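Local coordinates for membrane-bound lytic murein transglycosylase A (Burkholderia pseudomallei, PDB 6QK4), which probably cleaves the beta-1,4 bond between N-acetylmuramic acid and N-acetylglucosamine in peptidoglycan, with formation of a 1,6-anhydro bond in the N-acetylmuramic acid, at residues Q31-W36 with R340-F345; A22-P27 with P277-L282; T81-Y86 with N300-A305. All blocks are in the same frame, centred on the assembly; numbering follows the deposited sequence.

Contact 1 of 3, residues Q31-W36 with R340-F345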
loop_
_atom_site.group_PDB
_atom_site.type_symbol
_atom_site.label_atom_id
_atom_site.label_comp_id
_atom_site.label_asym_id
_atom_site.label_seq_id
_atom_site.Cartn_x
_atom_site.Cartn_y
_atom_site.Cartn_z
ATOM N N GLN A 31 -11.544 0.496 -27.511
ATOM C CA GLN A 31 -12.946 0.151 -27.378
ATOM C C GLN A 31 -13.153 -1.261 -26.826
ATOM O O GLN A 31 -14.266 -1.601 -26.406
ATOM C CB GLN A 31 -13.600 0.292 -28.787
ATOM C CG GLN A 31 -15.124 -0.010 -28.888
ATOM C CD GLN A 31 -15.474 -1.528 -29.126
ATOM O OE1 GLN A 31 -14.585 -2.356 -29.398
ATOM N NE2 GLN A 31 -16.776 -1.878 -29.028
ATOM N N GLN A 32 -12.106 -2.106 -26.817
ATOM C CA GLN A 32 -12.191 -3.432 -26.230
ATOM C C GLN A 32 -11.689 -3.497 -24.797
ATOM O O GLN A 32 -11.783 -4.579 -24.187
ATOM C CB GLN A 32 -11.421 -4.457 -27.052
ATOM C CG GLN A 32 -12.085 -4.603 -28.438
ATOM C CD GLN A 32 -11.267 -5.384 -29.334
ATOM O OE1 GLN A 32 -10.293 -4.886 -29.890
ATOM N NE2 GLN A 32 -11.643 -6.663 -29.517
ATOM N N VAL A 33 -11.261 -2.368 -24.221
ATOM C CA VAL A 33 -10.923 -2.415 -22.777
ATOM C C VAL A 33 -12.190 -2.132 -21.980
ATOM O O VAL A 33 -12.665 -0.988 -21.925
ATOM C CB VAL A 33 -9.790 -1.424 -22.473
ATOM C CG1 VAL A 33 -9.406 -1.390 -20.916
ATOM C CG2 VAL A 33 -8.587 -1.724 -23.338
ATOM N N PRO A 34 -12.788 -3.152 -21.361
ATOM C CA PRO A 34 -14.017 -2.949 -20.617
ATOM C C PRO A 34 -13.609 -2.293 -19.311
ATOM O O PRO A 34 -12.694 -2.735 -18.591
ATOM C CB PRO A 34 -14.563 -4.368 -20.426
ATOM C CG PRO A 34 -13.346 -5.231 -20.457
ATOM C CD PRO A 34 -12.287 -4.533 -21.272
ATOM N N GLY A 35 -14.181 -1.187 -19.087
ATOM C CA GLY A 35 -13.888 -0.429 -17.916
ATOM C C GLY A 35 -13.150 0.841 -18.224
ATOM O O GLY A 35 -13.172 1.740 -17.396
ATOM N N TRP A 36 -12.612 0.997 -19.435
ATOM C CA TRP A 36 -11.810 2.205 -19.714
ATOM C C TRP A 36 -12.626 3.469 -19.430
ATOM O O TRP A 36 -12.119 4.428 -18.848
ATOM C CB TRP A 36 -11.314 2.166 -21.163
ATOM C CG TRP A 36 -10.620 3.365 -21.700
ATOM C CD1 TRP A 36 -10.957 4.114 -22.807
ATOM C CD2 TRP A 36 -9.407 3.916 -21.190
ATOM N NE1 TRP A 36 -9.998 5.087 -23.013
ATOM C CE2 TRP A 36 -9.063 5.007 -21.996
ATOM C CE3 TRP A 36 -8.615 3.618 -20.070
ATOM C CZ2 TRP A 36 -7.929 5.818 -21.763
ATOM C CZ3 TRP A 36 -7.421 4.412 -19.864
ATOM C CH2 TRP A 36 -7.102 5.487 -20.694
ATOM N N ARG A 340 -8.308 -8.318 -13.718
ATOM C CA ARG A 340 -7.872 -8.409 -15.127
ATOM C C ARG A 340 -6.946 -7.231 -15.465
ATOM O O ARG A 340 -7.112 -6.100 -14.960
ATOM C CB ARG A 340 -9.065 -8.366 -16.078
ATOM C CG ARG A 340 -9.966 -9.579 -15.958
ATOM C CD ARG A 340 -9.260 -10.850 -16.443
ATOM N NE ARG A 340 -10.140 -12.035 -16.278
ATOM C CZ ARG A 340 -11.090 -12.445 -17.149
ATOM N NH1 ARG A 340 -11.362 -11.745 -18.268
ATOM N NH2 ARG A 340 -11.826 -13.542 -16.818
ATOM N N MET A 341 -6.000 -7.469 -16.361
ATOM C CA MET A 341 -5.003 -6.444 -16.712
ATOM C C MET A 341 -4.854 -6.294 -18.213
ATOM O O MET A 341 -4.923 -7.284 -18.952
ATOM C CB MET A 341 -3.589 -6.789 -16.163
ATOM C CG MET A 341 -3.551 -6.610 -14.706
ATOM S SD MET A 341 -1.817 -7.137 -14.270
ATOM C CE MET A 341 -1.893 -6.756 -12.528
ATOM N N TRP A 342 -4.617 -5.050 -18.639
ATOM C CA TRP A 342 -4.049 -4.722 -19.943
ATOM C C TRP A 342 -2.782 -3.913 -19.725
ATOM O O TRP A 342 -2.804 -2.917 -18.982
ATOM C CB TRP A 342 -5.027 -3.870 -20.781
ATOM C CG TRP A 342 -6.314 -4.625 -21.106
ATOM C CD1 TRP A 342 -6.645 -5.152 -22.326
ATOM C CD2 TRP A 342 -7.401 -4.987 -20.199
ATOM N NE1 TRP A 342 -7.895 -5.813 -22.236
ATOM C CE2 TRP A 342 -8.328 -5.756 -20.939
ATOM C CE3 TRP A 342 -7.630 -4.781 -18.819
ATOM C CZ2 TRP A 342 -9.539 -6.240 -20.380
ATOM C CZ3 TRP A 342 -8.826 -5.331 -18.233
ATOM C CH2 TRP A 342 -9.760 -6.037 -19.041
ATOM N N LEU A 343 -1.686 -4.303 -20.390
ATOM C CA LEU A 343 -0.447 -3.525 -20.337
ATOM C C LEU A 343 -0.435 -2.525 -21.485
ATOM O O LEU A 343 -0.803 -2.865 -22.618
ATOM C CB LEU A 343 0.759 -4.455 -20.455
ATOM C CG LEU A 343 0.896 -5.615 -19.475
ATOM C CD1 LEU A 343 2.345 -6.123 -19.432
ATOM C CD2 LEU A 343 0.541 -5.258 -18.081
ATOM N N LEU A 344 -0.065 -1.296 -21.202
ATOM C CA LEU A 344 0.059 -0.298 -22.258
ATOM C C LEU A 344 1.514 -0.234 -22.729
ATOM O O LEU A 344 2.426 -0.220 -21.911
ATOM C CB LEU A 344 -0.326 1.093 -21.764
ATOM C CG LEU A 344 -1.822 1.406 -21.552
ATOM C CD1 LEU A 344 -2.435 0.541 -20.558
ATOM C CD2 LEU A 344 -1.932 2.810 -21.134
ATOM N N PHE A 345 1.709 -0.117 -24.051
ATOM C CA PHE A 345 3.066 0.092 -24.574
ATOM C C PHE A 345 3.021 1.322 -25.456
ATOM O O PHE A 345 2.066 1.479 -26.215
ATOM C CB PHE A 345 3.547 -1.113 -25.384
ATOM C CG PHE A 345 3.870 -2.276 -24.513
ATOM C CD1 PHE A 345 5.113 -2.365 -23.897
ATOM C CD2 PHE A 345 2.904 -3.248 -24.245
ATOM C CE1 PHE A 345 5.409 -3.415 -23.021
ATOM C CE2 PHE A 345 3.165 -4.291 -23.390
ATOM C CZ PHE A 345 4.416 -4.395 -22.752
HETATM O O HOH W 1 -9.628 -7.148 -24.020
#
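Val33 and Pro34, at the first two positions of a type II beta turn running from Val33 to Trp36, pack against the indole of Trp342 on strand 336-346, in the part of the chain assigned to the 3D family of the double-psi beta-barrel clan. The turn is closed by its own backbone bond, Trp36 N to Val33 O at 3.2 Å. Gly35 carries the positive phi of 111° expected at its third position.

The apolar part joins a CH-pi contact of Val33 to packing by Pro34. Val33 CG2 lies 4.2 Å from the centroid of the five-membered ring of Trp342 and 17° off its normal, hence over the face, while Val33 CG1 stands over the middle of the indole, 4.2 Å from CD2 of Trp342. The chi1 of 178°, with CG1 opposite the backbone N, spreads both methyls along the ring. Further along, Pro34 meets the six-membered ring obliquely: its CD is 3.4 Å from Trp342 CZ2, and its CG 3.9 Å from CH2 of the same indole. Pro89 and Phe287, from the strands paired on the two sides of 336-346, also touch Val33, which is buried with Trp342 while Pro34 stays at the surface.

The polar part runs through one water lying in the indole plane at the edge. It accepts from Trp342 NE1 at 2.8 Å, satisfying the ring nitrogen, and reaches the other segment by a weak, long bond of 3.4 Å given to the backbone O of Gln32.

Contact 2 of 3, residues A22-P27 with P277-L282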
loop_
_atom_site.group_PDB
_atom_site.type_symbol
_atom_site.label_atom_id
_atom_site.label_comp_id
_atom_site.label_asym_id
_atom_site.label_seq_id
_atom_site.Cartn_x
_atom_site.Cartn_y
_atom_site.Cartn_z
ATOM N N ALA A 22 -4.851 -17.062 -26.015
ATOM C CA ALA A 22 -3.854 -17.880 -26.717
ATOM C C ALA A 22 -2.444 -17.285 -26.687
ATOM O O ALA A 22 -1.478 -17.989 -27.006
ATOM C CB ALA A 22 -4.336 -18.050 -28.165
ATOM N N ALA A 23 -2.288 -16.032 -26.257
ATOM C CA ALA A 23 -0.985 -15.382 -26.179
ATOM C C ALA A 23 -0.851 -14.651 -24.851
ATOM O O ALA A 23 -1.845 -14.240 -24.232
ATOM C CB ALA A 23 -0.789 -14.394 -27.339
ATOM N N ARG A 24 0.406 -14.462 -24.442
ATOM C CA ARG A 24 0.737 -13.674 -23.243
ATOM C C ARG A 24 0.274 -12.205 -23.364
ATOM O O ARG A 24 -0.295 -11.628 -22.405
ATOM C CB ARG A 24 2.252 -13.751 -23.044
ATOM C CG ARG A 24 2.837 -12.765 -22.033
ATOM C CD ARG A 24 2.496 -13.212 -20.647
ATOM N NE ARG A 24 3.607 -13.018 -19.674
ATOM C CZ ARG A 24 3.571 -13.460 -18.424
ATOM N NH1 ARG A 24 2.470 -14.078 -17.954
ATOM N NH2 ARG A 24 4.642 -13.276 -17.614
ATOM N N LEU A 25 0.515 -11.577 -24.512
ATOM C CA LEU A 25 0.103 -10.202 -24.812
ATOM C C LEU A 25 -0.667 -10.155 -26.125
ATOM O O LEU A 25 -0.119 -10.516 -27.172
ATOM C CB LEU A 25 1.310 -9.241 -24.894
ATOM C CG LEU A 25 1.939 -8.936 -23.521
ATOM C CD1 LEU A 25 3.409 -8.444 -23.708
ATOM C CD2 LEU A 25 1.090 -7.895 -22.706
ATOM N N THR A 26 -1.876 -9.617 -26.085
ATOM C CA THR A 26 -2.734 -9.532 -27.273
ATOM C C THR A 26 -3.138 -8.082 -27.460
ATOM O O THR A 26 -3.911 -7.545 -26.638
ATOM C CB THR A 26 -3.993 -10.385 -27.131
ATOM O OG1 THR A 26 -3.649 -11.726 -26.770
ATOM C CG2 THR A 26 -4.750 -10.381 -28.502
ATOM N N PRO A 27 -2.696 -7.396 -28.520
ATOM C CA PRO A 27 -3.171 -6.020 -28.744
ATOM C C PRO A 27 -4.669 -5.959 -28.993
ATOM O O PRO A 27 -5.244 -6.792 -29.710
ATOM C CB PRO A 27 -2.398 -5.574 -30.005
ATOM C CG PRO A 27 -2.174 -6.919 -30.771
ATOM C CD PRO A 27 -1.883 -7.938 -29.651
ATOM N N PRO A 277 8.284 -7.889 -11.336
ATOM C CA PRO A 277 8.820 -7.109 -12.470
ATOM C C PRO A 277 9.289 -7.989 -13.617
ATOM O O PRO A 277 9.474 -7.479 -14.715
ATOM C CB PRO A 277 9.989 -6.305 -11.841
ATOM C CG PRO A 277 10.478 -7.250 -10.751
ATOM C CD PRO A 277 9.171 -7.874 -10.164
ATOM N N SER A 278 9.490 -9.288 -13.392
ATOM C CA SER A 278 9.785 -10.151 -14.522
ATOM C C SER A 278 8.570 -10.458 -15.365
ATOM O O SER A 278 8.723 -10.884 -16.507
ATOM C CB SER A 278 10.440 -11.464 -14.047
ATOM O OG SER A 278 9.454 -12.303 -13.462
ATOM N N SER A 279 7.335 -10.188 -14.867
ATOM C CA SER A 279 6.130 -10.252 -15.676
ATOM C C SER A 279 5.722 -8.898 -16.235
ATOM O O SER A 279 5.335 -8.793 -17.396
ATOM C CB SER A 279 4.964 -10.840 -14.806
ATOM O OG SER A 279 5.218 -12.214 -14.524
ATOM N N ILE A 280 5.845 -7.845 -15.436
ATOM C CA ILE A 280 5.441 -6.491 -15.785
ATOM C C ILE A 280 6.596 -5.565 -15.418
ATOM O O ILE A 280 6.815 -5.252 -14.236
ATOM C CB ILE A 280 4.155 -6.087 -15.023
ATOM C CG1 ILE A 280 3.048 -7.121 -15.271
ATOM C CG2 ILE A 280 3.733 -4.705 -15.463
ATOM C CD1 ILE A 280 1.787 -6.892 -14.328
ATOM N N PRO A 281 7.358 -5.100 -16.389
ATOM C CA PRO A 281 8.536 -4.267 -16.073
ATOM C C PRO A 281 8.141 -2.978 -15.369
ATOM O O PRO A 281 7.101 -2.379 -15.657
ATOM C CB PRO A 281 9.135 -3.955 -17.457
ATOM C CG PRO A 281 8.619 -5.048 -18.366
ATOM C CD PRO A 281 7.236 -5.402 -17.832
ATOM N N LEU A 282 8.990 -2.540 -14.437
ATOM C CA LEU A 282 8.736 -1.242 -13.834
ATOM C C LEU A 282 8.639 -0.161 -14.911
ATOM O O LEU A 282 9.389 -0.137 -15.909
ATOM C CB LEU A 282 9.833 -0.903 -12.819
ATOM C CG LEU A 282 9.811 -1.773 -11.574
ATOM C CD1 LEU A 282 11.091 -1.517 -10.776
ATOM C CD2 LEU A 282 8.553 -1.601 -10.701
HETATM O O HOH W 2 7.428 -12.282 -18.404
#
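Ser278 and Ser279 meet the guanidinium of Arg24 through a water and a weak direct bond, joining the loop between strands 272-274 and 285-291 to the residue just before strand 25-27. The evidence for a slight surface contact is its size, 72 Å² buried over both sides, and the 9.9 Å between Arg24 CA and Ser279 CA, the nearest pair of CA atoms.

Pro277 to Ser279 have helical backbone angles without the regular helical bonds. Ser278 takes part through its backbone: its carbonyl O accepts from a water at 2.7 Å, and that water accepts from Arg24 NH2 at 3.1 Å, lying in the guanidinium plane at the edge. At Ser279, OG sits 3.3 Å from Arg24 NH2 and oblique to the guanidinium; the N-H...O angle of 126° makes this a weak bond. The firmer partner of OG is the carbonyl O of Gly314. Ile280 then turns its side chain to the protein interior, onto Val275 and Met341, and Pro281 O accepts from Thr284 OG1 as the chain moves toward the next strand.

On the facing side, Arg24 starts with CG opposite its backbone N (chi1 168°), and the bends at chi2 and chi3 bring NH2 to Ser279 and the water while NH1 meets the carbonyl O of Ala93.

Chemically, the cation is shared among neutral oxygens: a carbonyl on its own side of the contact, a hydroxyl and a water across it. One weak bond and a single water bridge probably imply a light link at the surface, part direct and part through water.

Contact 3 of 3, residues T81-Y86 with N300-A305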
loop_
_atom_site.group_PDB
_atom_site.type_symbol
_atom_site.label_atom_id
_atom_site.label_comp_id
_atom_site.label_asym_id
_atom_site.label_seq_id
_atom_site.Cartn_x
_atom_site.Cartn_y
_atom_site.Cartn_z
ATOM N N THR A 81 -7.590 11.357 -24.211
ATOM C CA THR A 81 -7.135 11.410 -25.612
ATOM C C THR A 81 -5.652 11.101 -25.736
ATOM O O THR A 81 -5.201 10.358 -26.637
ATOM C CB THR A 81 -7.474 12.780 -26.168
ATOM O OG1 THR A 81 -8.885 12.846 -26.173
ATOM C CG2 THR A 81 -6.907 12.937 -27.580
ATOM N N PHE A 82 -4.865 11.608 -24.796
ATOM C CA PHE A 82 -3.451 11.301 -24.801
ATOM C C PHE A 82 -3.209 9.799 -24.707
ATOM O O PHE A 82 -2.355 9.266 -25.403
ATOM C CB PHE A 82 -2.774 12.038 -23.624
ATOM C CG PHE A 82 -1.420 11.526 -23.294
ATOM C CD1 PHE A 82 -0.349 11.994 -23.990
ATOM C CD2 PHE A 82 -1.214 10.614 -22.252
ATOM C CE1 PHE A 82 0.945 11.587 -23.743
ATOM C CE2 PHE A 82 0.094 10.178 -21.991
ATOM C CZ PHE A 82 1.192 10.676 -22.721
ATOM N N PHE A 83 -3.810 9.124 -23.713
ATOM C CA PHE A 83 -3.499 7.703 -23.559
ATOM C C PHE A 83 -3.945 6.916 -24.807
ATOM O O PHE A 83 -3.252 6.000 -25.253
ATOM C CB PHE A 83 -4.171 7.163 -22.280
ATOM C CG PHE A 83 -3.497 7.613 -21.036
ATOM C CD1 PHE A 83 -2.213 7.149 -20.764
ATOM C CD2 PHE A 83 -4.109 8.461 -20.134
ATOM C CE1 PHE A 83 -1.535 7.525 -19.563
ATOM C CE2 PHE A 83 -3.445 8.835 -18.935
ATOM C CZ PHE A 83 -2.172 8.371 -18.678
ATOM N N GLU A 84 -5.080 7.316 -25.399
ATOM C CA GLU A 84 -5.631 6.598 -26.555
ATOM C C GLU A 84 -4.766 6.820 -27.779
ATOM O O GLU A 84 -4.662 5.940 -28.636
ATOM C CB GLU A 84 -7.081 7.040 -26.816
ATOM C CG GLU A 84 -8.086 6.520 -25.747
ATOM C CD GLU A 84 -9.468 6.947 -26.050
ATOM O OE1 GLU A 84 -9.632 7.608 -27.125
ATOM O OE2 GLU A 84 -10.394 6.705 -25.272
ATOM N N THR A 85 -4.069 7.959 -27.836
ATOM C CA THR A 85 -3.259 8.381 -28.968
ATOM C C THR A 85 -1.828 7.863 -28.884
ATOM O O THR A 85 -1.241 7.506 -29.913
ATOM C CB THR A 85 -3.235 9.931 -29.036
ATOM O OG1 THR A 85 -4.548 10.432 -29.299
ATOM C CG2 THR A 85 -2.267 10.472 -30.092
ATOM N N TYR A 86 -1.225 7.838 -27.680
ATOM C CA TYR A 86 0.187 7.520 -27.570
ATOM C C TYR A 86 0.469 6.080 -27.179
ATOM O O TYR A 86 1.635 5.666 -27.245
ATOM C CB TYR A 86 0.868 8.480 -26.586
ATOM C CG TYR A 86 1.105 9.821 -27.236
ATOM C CD1 TYR A 86 0.120 10.810 -27.229
ATOM C CD2 TYR A 86 2.334 10.106 -27.834
ATOM C CE1 TYR A 86 0.358 12.089 -27.858
ATOM C CE2 TYR A 86 2.558 11.347 -28.450
ATOM C CZ TYR A 86 1.557 12.318 -28.446
ATOM O OH TYR A 86 1.759 13.560 -29.039
ATOM N N ASN A 300 -12.212 0.089 -11.747
ATOM C CA ASN A 300 -11.513 0.089 -13.025
ATOM C C ASN A 300 -10.533 1.250 -13.038
ATOM O O ASN A 300 -10.948 2.406 -12.924
ATOM C CB ASN A 300 -12.527 0.258 -14.169
ATOM C CG ASN A 300 -13.329 -1.030 -14.407
ATOM O OD1 ASN A 300 -12.849 -1.956 -15.061
ATOM N ND2 ASN A 300 -14.558 -1.064 -13.909
ATOM N N ARG A 301 -9.223 0.964 -13.112
ATOM C CA ARG A 301 -8.276 2.031 -12.747
ATOM C C ARG A 301 -7.031 1.909 -13.624
ATOM O O ARG A 301 -6.447 0.813 -13.691
ATOM C CB ARG A 301 -7.765 1.908 -11.275
ATOM C CG ARG A 301 -8.337 2.826 -10.170
ATOM C CD ARG A 301 -7.835 4.159 -10.327
ATOM N NE ARG A 301 -8.023 5.145 -9.275
ATOM C CZ ARG A 301 -8.945 6.101 -9.275
ATOM N NH1 ARG A 301 -9.931 6.097 -10.177
ATOM N NH2 ARG A 301 -8.916 7.030 -8.332
ATOM N N LEU A 302 -6.622 3.004 -14.272
ATOM C CA LEU A 302 -5.315 3.071 -14.922
ATOM C C LEU A 302 -4.280 3.347 -13.846
ATOM O O LEU A 302 -4.375 4.344 -13.128
ATOM C CB LEU A 302 -5.283 4.172 -15.980
ATOM C CG LEU A 302 -3.922 4.307 -16.713
ATOM C CD1 LEU A 302 -3.505 3.062 -17.516
ATOM C CD2 LEU A 302 -3.996 5.526 -17.603
ATOM N N VAL A 303 -3.319 2.436 -13.720
ATOM C CA VAL A 303 -2.270 2.521 -12.713
ATOM C C VAL A 303 -0.918 2.346 -13.418
ATOM O O VAL A 303 -0.814 2.032 -14.628
ATOM C CB VAL A 303 -2.456 1.453 -11.616
ATOM C CG1 VAL A 303 -3.878 1.617 -10.949
ATOM C CG2 VAL A 303 -2.403 0.031 -12.217
ATOM N N PHE A 304 0.157 2.534 -12.632
ATOM C CA PHE A 304 1.512 2.398 -13.197
ATOM C C PHE A 304 2.311 1.446 -12.335
ATOM O O PHE A 304 2.241 1.523 -11.112
ATOM C CB PHE A 304 2.221 3.759 -13.256
ATOM C CG PHE A 304 1.613 4.692 -14.274
ATOM C CD1 PHE A 304 0.506 5.423 -13.936
ATOM C CD2 PHE A 304 2.225 4.862 -15.532
ATOM C CE1 PHE A 304 -0.062 6.294 -14.902
ATOM C CE2 PHE A 304 1.678 5.717 -16.507
ATOM C CZ PHE A 304 0.497 6.412 -16.155
ATOM N N ALA A 305 3.037 0.517 -12.974
ATOM C CA ALA A 305 3.883 -0.429 -12.230
ATOM C C ALA A 305 5.123 0.285 -11.712
ATOM O O ALA A 305 6.050 0.578 -12.472
ATOM C CB ALA A 305 4.248 -1.598 -13.156
#
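Phe83 of helix 76-86 and Leu302 of strand 298-307 approach from opposite directions, and the CD2 methyl of Leu302 points at the centre of one phenyl face. Leu302 CD2 is 3.5 Å from the centroid of the Phe83 ring and 11° off its normal, a centred CH-pi contact. The carbon distances agree, since Leu302 CD2 lies 3.5 Å from Phe83 CZ and still only 4.0 Å from Phe83 CG. On Leu302, chi1 of 180° sets CG opposite the backbone N; with chi2 62° the CD2 methyl lies anti to CA, at the far end of the extended side chain, and is the branch that touches. The other face of the Phe83 ring is covered from its own helix by Phe82, whose CD2 lies 3.8 Å above the plane near the centre, so that ring is clasped between leucine and phenylalanine. Phe304, two residues beyond Leu302 and on the same side of the strand, adds its ring end: Phe304 CZ stands 4.1 Å from Phe83 CE1, meeting that ring obliquely.

All three touching residues are buried, and the contact is wholly apolar, packing a helix onto a strand of the 3D family region. Trp36 leans on Phe83 from the turn before helix 44-55. Around this centre, helix 44-55 packs on Phe82 and Phe304, helix 62-68 covers Phe82 further, and strand 285-291, paired antiparallel with 298-307, touches Leu302 through Phe287 and Phe304 through Pro285.

Contacts 1 and 3 have centres about 9 Å apart, contacts 1 and 2 about 13 Å, and contacts 2 and 3 about 16 Å. Each ties an N-terminal segment to the 3D family region. In chain order the first segments run 22-27, 31-36, 81-86 and their partners 277-282, 300-305, 340-345: contact 3 is nested inside contact 1, whereas contact 2 crosses both. Trp36 NE1 bonded to Glu84 joins contacts 1 and 3, Leu343 against Leu25 joins 1 and 2, and Ile280 against Ala305 joins 2 and 3. Strand 87-92 pairs with both 25-27 and 336-346, so N- and C-terminal parts meet in one sheet region, although more than 200 residues separate the two sides of every contact.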